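Local coordinates for protein V-type ATP synthase alpha chain (PDB 5BN3) that is the alpha chain (subunit A) of an archaeal V-type ATP synthase, probably part of a rotary assembly, and binds ADP, at residues L11-E22 with E34-I45. Numbering follows the deposited sequence.
Sequences LVIAKGKFSIFE and EVIGIENDKAYI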
loop_
_atom_site.group_PDB
_atom_site.type_symbol
_atom_site.label_atom_id
_atom_site.label_comp_id
_atom_site.label_asym_id
_atom_site.label_seq_id
_atom_site.Cartn_x
_atom_site.Cartn_y
_atom_site.Cartn_z
ATOM N N LEU A 11 -16.530 -19.107 -17.836
ATOM C CA LEU A 11 -15.987 -19.042 -19.191
ATOM C C LEU A 11 -15.863 -20.421 -19.837
ATOM O O LEU A 11 -15.234 -21.324 -19.282
ATOM C CB LEU A 11 -14.619 -18.352 -19.197
ATOM C CG LEU A 11 -13.951 -18.222 -20.571
ATOM C CD1 LEU A 11 -14.674 -17.191 -21.420
ATOM C CD2 LEU A 11 -12.471 -17.878 -20.453
ATOM N N VAL A 12 -16.466 -20.573 -21.013
ATOM C CA VAL A 12 -16.322 -21.790 -21.805
ATOM C C VAL A 12 -15.613 -21.473 -23.119
ATOM O O VAL A 12 -15.950 -20.499 -23.794
ATOM C CB VAL A 12 -17.691 -22.443 -22.086
ATOM C CG1 VAL A 12 -17.602 -23.428 -23.247
ATOM C CG2 VAL A 12 -18.203 -23.138 -20.842
ATOM N N ILE A 13 -14.611 -22.278 -23.465
ATOM C CA ILE A 13 -13.942 -22.152 -24.755
ATOM C C ILE A 13 -14.397 -23.291 -25.662
ATOM O O ILE A 13 -14.376 -24.460 -25.264
ATOM C CB ILE A 13 -12.406 -22.163 -24.610
ATOM C CG1 ILE A 13 -11.955 -21.007 -23.715
ATOM C CG2 ILE A 13 -11.735 -22.054 -25.972
ATOM C CD1 ILE A 13 -10.476 -21.020 -23.382
ATOM N N ALA A 14 -14.822 -22.945 -26.873
ATOM C CA ALA A 14 -15.318 -23.938 -27.818
ATOM C C ALA A 14 -14.644 -23.819 -29.178
ATOM O O ALA A 14 -14.332 -22.717 -29.630
ATOM C CB ALA A 14 -16.827 -23.817 -27.969
ATOM N N LYS A 15 -14.422 -24.960 -29.825
ATOM C CA LYS A 15 -13.979 -24.972 -31.214
ATOM C C LYS A 15 -15.197 -25.040 -32.126
ATOM O O LYS A 15 -16.165 -25.740 -31.824
ATOM C CB LYS A 15 -13.067 -26.171 -31.490
ATOM C CG LYS A 15 -11.578 -25.899 -31.320
ATOM C CD LYS A 15 -10.762 -26.933 -32.091
ATOM C CE LYS A 15 -9.263 -26.681 -31.987
ATOM N NZ LYS A 15 -8.670 -27.240 -30.742
ATOM N N GLY A 16 -15.150 -24.313 -33.238
ATOM C CA GLY A 16 -16.241 -24.330 -34.194
ATOM C C GLY A 16 -16.408 -23.028 -34.952
ATOM O O GLY A 16 -15.468 -22.238 -35.065
ATOM N N LYS A 17 -17.608 -22.809 -35.482
ATOM C CA LYS A 17 -17.916 -21.580 -36.206
ATOM C C LYS A 17 -18.923 -20.741 -35.426
ATOM O O LYS A 17 -20.037 -21.191 -35.150
ATOM C CB LYS A 17 -18.454 -21.900 -37.590
ATOM N N PHE A 18 -18.532 -19.519 -35.080
ATOM C CA PHE A 18 -19.384 -18.649 -34.277
ATOM C C PHE A 18 -19.328 -17.202 -34.751
ATOM O O PHE A 18 -18.461 -16.831 -35.543
ATOM C CB PHE A 18 -18.969 -18.716 -32.805
ATOM C CG PHE A 18 -19.074 -20.089 -32.201
ATOM C CD1 PHE A 18 -20.263 -20.522 -31.637
ATOM C CD2 PHE A 18 -17.980 -20.941 -32.187
ATOM C CE1 PHE A 18 -20.360 -21.782 -31.072
ATOM C CE2 PHE A 18 -18.070 -22.201 -31.622
ATOM C CZ PHE A 18 -19.263 -22.623 -31.066
ATOM N N SER A 19 -20.261 -16.391 -34.263
ATOM C CA SER A 19 -20.230 -14.955 -34.502
ATOM C C SER A 19 -20.111 -14.235 -33.167
ATOM O O SER A 19 -20.622 -14.714 -32.154
ATOM C CB SER A 19 -21.488 -14.495 -35.239
ATOM O OG SER A 19 -21.515 -15.007 -36.559
ATOM N N ILE A 20 -19.429 -13.094 -33.165
ATOM C CA ILE A 20 -19.257 -12.308 -31.949
ATOM C C ILE A 20 -20.626 -11.855 -31.422
ATOM O O ILE A 20 -21.491 -11.430 -32.193
ATOM C CB ILE A 20 -18.290 -11.112 -32.188
ATOM C CG1 ILE A 20 -17.817 -10.499 -30.869
ATOM C CG2 ILE A 20 -18.906 -10.067 -33.092
ATOM C CD1 ILE A 20 -16.672 -11.244 -30.242
ATOM N N PHE A 21 -20.828 -12.011 -30.116
ATOM C CA PHE A 21 -22.086 -11.660 -29.448
ATOM C C PHE A 21 -23.288 -12.514 -29.854
ATOM O O PHE A 21 -24.435 -12.156 -29.582
ATOM C CB PHE A 21 -22.386 -10.164 -29.584
ATOM C CG PHE A 21 -21.315 -9.287 -29.007
ATOM C CD1 PHE A 21 -21.098 -9.254 -27.638
ATOM C CD2 PHE A 21 -20.521 -8.503 -29.827
ATOM C CE1 PHE A 21 -20.109 -8.454 -27.097
ATOM C CE2 PHE A 21 -19.531 -7.699 -29.293
ATOM C CZ PHE A 21 -19.325 -7.674 -27.926
ATOM N N GLU A 22 -23.020 -13.652 -30.485
ATOM C CA GLU A 22 -24.076 -14.611 -30.775
ATOM C C GLU A 22 -24.429 -15.356 -29.496
ATOM O O GLU A 22 -23.545 -15.728 -28.720
ATOM C CB GLU A 22 -23.621 -15.606 -31.845
ATOM C CG GLU A 22 -24.652 -16.666 -32.191
ATOM C CD GLU A 22 -24.080 -17.779 -33.044
ATOM O OE1 GLU A 22 -22.900 -17.686 -33.450
ATOM O OE2 GLU A 22 -24.814 -18.753 -33.307
ATOM N N GLU A 34 -23.104 -16.579 -24.277
ATOM C CA GLU A 34 -22.912 -15.530 -25.269
ATOM C C GLU A 34 -21.443 -15.461 -25.676
ATOM O O GLU A 34 -20.559 -15.394 -24.820
ATOM C CB GLU A 34 -23.377 -14.181 -24.708
ATOM C CG GLU A 34 -23.350 -13.029 -25.703
ATOM C CD GLU A 34 -23.781 -11.712 -25.076
ATOM O OE1 GLU A 34 -23.869 -11.640 -23.830
ATOM O OE2 GLU A 34 -24.033 -10.747 -25.827
ATOM N N VAL A 35 -21.183 -15.493 -26.980
ATOM C CA VAL A 35 -19.817 -15.373 -27.482
ATOM C C VAL A 35 -19.302 -13.951 -27.264
ATOM O O VAL A 35 -19.912 -12.989 -27.720
ATOM C CB VAL A 35 -19.730 -15.730 -28.979
ATOM C CG1 VAL A 35 -18.304 -15.590 -29.473
ATOM C CG2 VAL A 35 -20.221 -17.148 -29.211
ATOM N N ILE A 36 -18.179 -13.822 -26.564
ATOM C CA ILE A 36 -17.630 -12.508 -26.232
ATOM C C ILE A 36 -16.288 -12.268 -26.914
ATOM O O ILE A 36 -15.766 -11.150 -26.912
ATOM C CB ILE A 36 -17.457 -12.342 -24.710
ATOM C CG1 ILE A 36 -16.504 -13.407 -24.162
ATOM C CG2 ILE A 36 -18.802 -12.410 -24.007
ATOM C CD1 ILE A 36 -16.268 -13.314 -22.669
ATOM N N GLY A 37 -15.729 -13.327 -27.488
ATOM C CA GLY A 37 -14.447 -13.245 -28.161
ATOM C C GLY A 37 -14.251 -14.383 -29.145
ATOM O O GLY A 37 -14.782 -15.478 -28.951
ATOM N N ILE A 38 -13.494 -14.123 -30.206
ATOM C CA ILE A 38 -13.178 -15.155 -31.190
ATOM C C ILE A 38 -11.700 -15.108 -31.560
ATOM O O ILE A 38 -11.163 -14.047 -31.878
ATOM C CB ILE A 38 -14.052 -15.023 -32.460
ATOM C CG1 ILE A 38 -15.493 -15.454 -32.161
ATOM C CG2 ILE A 38 -13.490 -15.866 -33.598
ATOM C CD1 ILE A 38 -16.439 -15.288 -33.328
ATOM N N GLU A 39 -11.045 -16.263 -31.501
ATOM C CA GLU A 39 -9.639 -16.381 -31.868
ATOM C C GLU A 39 -9.482 -17.570 -32.807
ATOM O O GLU A 39 -9.453 -18.719 -32.360
ATOM C CB GLU A 39 -8.778 -16.573 -30.616
ATOM C CG GLU A 39 -7.280 -16.651 -30.876
ATOM C CD GLU A 39 -6.472 -16.622 -29.593
ATOM O OE1 GLU A 39 -7.058 -16.864 -28.517
ATOM O OE2 GLU A 39 -5.253 -16.350 -29.657
ATOM N N ASN A 40 -9.391 -17.282 -34.105
ATOM C CA ASN A 40 -9.349 -18.312 -35.144
ATOM C C ASN A 40 -10.570 -19.229 -35.128
ATOM O O ASN A 40 -11.682 -18.806 -35.448
ATOM C CB ASN A 40 -8.058 -19.137 -35.056
ATOM C CG ASN A 40 -6.829 -18.338 -35.434
ATOM O OD1 ASN A 40 -6.845 -17.569 -36.396
ATOM N ND2 ASN A 40 -5.753 -18.515 -34.676
ATOM N N ASP A 41 -10.353 -20.485 -34.751
ATOM C CA ASP A 41 -11.419 -21.480 -34.718
ATOM C C ASP A 41 -12.042 -21.602 -33.331
ATOM O O ASP A 41 -12.984 -22.373 -33.126
ATOM C CB ASP A 41 -10.878 -22.838 -35.165
ATOM C CG ASP A 41 -9.567 -23.192 -34.490
ATOM O OD1 ASP A 41 -8.800 -22.266 -34.149
ATOM O OD2 ASP A 41 -9.300 -24.396 -34.303
ATOM N N LYS A 42 -11.513 -20.835 -32.383
ATOM C CA LYS A 42 -11.986 -20.881 -31.004
ATOM C C LYS A 42 -12.969 -19.756 -30.704
ATOM O O LYS A 42 -12.869 -18.663 -31.266
ATOM C CB LYS A 42 -10.804 -20.780 -30.039
ATOM C CG LYS A 42 -9.669 -21.743 -30.327
ATOM C CD LYS A 42 -8.453 -21.393 -29.485
ATOM C CE LYS A 42 -8.023 -22.556 -28.609
ATOM N NZ LYS A 42 -7.352 -23.635 -29.380
ATOM N N ALA A 43 -13.914 -20.028 -29.809
ATOM C CA ALA A 43 -14.830 -18.998 -29.327
ATOM C C ALA A 43 -14.793 -18.917 -27.809
ATOM O O ALA A 43 -14.799 -19.942 -27.123
ATOM C CB ALA A 43 -16.239 -19.271 -29.797
ATOM N N TYR A 44 -14.762 -17.695 -27.290
ATOM C CA TYR A 44 -14.798 -17.479 -25.850
ATOM C C TYR A 44 -16.215 -17.108 -25.439
ATOM O O TYR A 44 -16.771 -16.108 -25.899
ATOM C CB TYR A 44 -13.779 -16.413 -25.441
ATOM C CG TYR A 44 -12.351 -16.854 -25.686
ATOM C CD1 TYR A 44 -11.777 -16.754 -26.946
ATOM C CD2 TYR A 44 -11.584 -17.392 -24.661
ATOM C CE1 TYR A 44 -10.477 -17.167 -27.177
ATOM C CE2 TYR A 44 -10.282 -17.807 -24.882
ATOM C CZ TYR A 44 -9.735 -17.692 -26.142
ATOM O OH TYR A 44 -8.441 -18.104 -26.365
ATOM N N ILE A 45 -16.797 -17.936 -24.580
ATOM C CA ILE A 45 -18.210 -17.843 -24.255
ATOM C C ILE A 45 -18.423 -17.631 -22.762
ATOM O O ILE A 45 -17.920 -18.406 -21.945
ATOM C CB ILE A 45 -18.933 -19.141 -24.672
ATOM C CG1 ILE A 45 -18.803 -19.356 -26.183
ATOM C CG2 ILE A 45 -20.392 -19.105 -24.259
ATOM C CD1 ILE A 45 -18.915 -20.805 -26.606
HETATM O O HOH W 1 -25.536 -10.575 -27.696
#
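Leu11 CD2 lies at the CD2 edge of the Tyr44 ring, Gly37 O and Glu39 CB lie in its plane on the CD1/CE1 side, and Ile13 runs beside it, its CD1 reaching Tyr44 CE2 obliquely at 3.6 Å. The setting, an antiparallel beta-barrel domain with the hairpin 34-45 at its heart, illustrates how a small barrel is built around apolar side chains. With CG anti to the carbonyl carbon (chi1 -65°), Tyr44 extends alongside Ile13, and its hydroxyl donates to Glu39 OE1. The Phe18 ring belongs to the other face, that of Ala14, Ala43 and Ile45: Ala43 CB approaches its CD2 obliquely at 3.4 Å, and Val35 CG2 meets it obliquely too. The Phe21 ring has Glu34 OE2 at its edge, ring and carboxylate planes 66° apart.

Strand 11-15 pairs with 42-45, whose hairpin partner 34-39 carries a classic beta bulge, Ile36 and Gly37 both facing Tyr44. Val12 and Ile45 exchange two bonds, the one from Val12 N to Ile45 O nearly straight (175°); Ala14 and Ala43 repeat the pattern. Gly16 N donates to Asp41 O, extending the pairing by one more bond into the turn. The loop 16-20 then passes over the face of Ala14, Ala43 and Ile45, and Phe18 packs down on it, with Val24 against Phe18, Val35 and Ile45.

At the far end, Val35 N donates to Glu22 O at 2.9 Å and Phe21 N to Val35 O. Glu22 ties down the crossing loop, OE1 accepting from Ser19 N while OE2 takes bonds from Asn62, Thr63 and Gly64. Glu34 OE2 forms a salt bridge with Arg185 and OE1 a hydrogen bond with Tyr48 OH, and nearby Phe21 O accepts a 2.7 Å bond from a water oxygen.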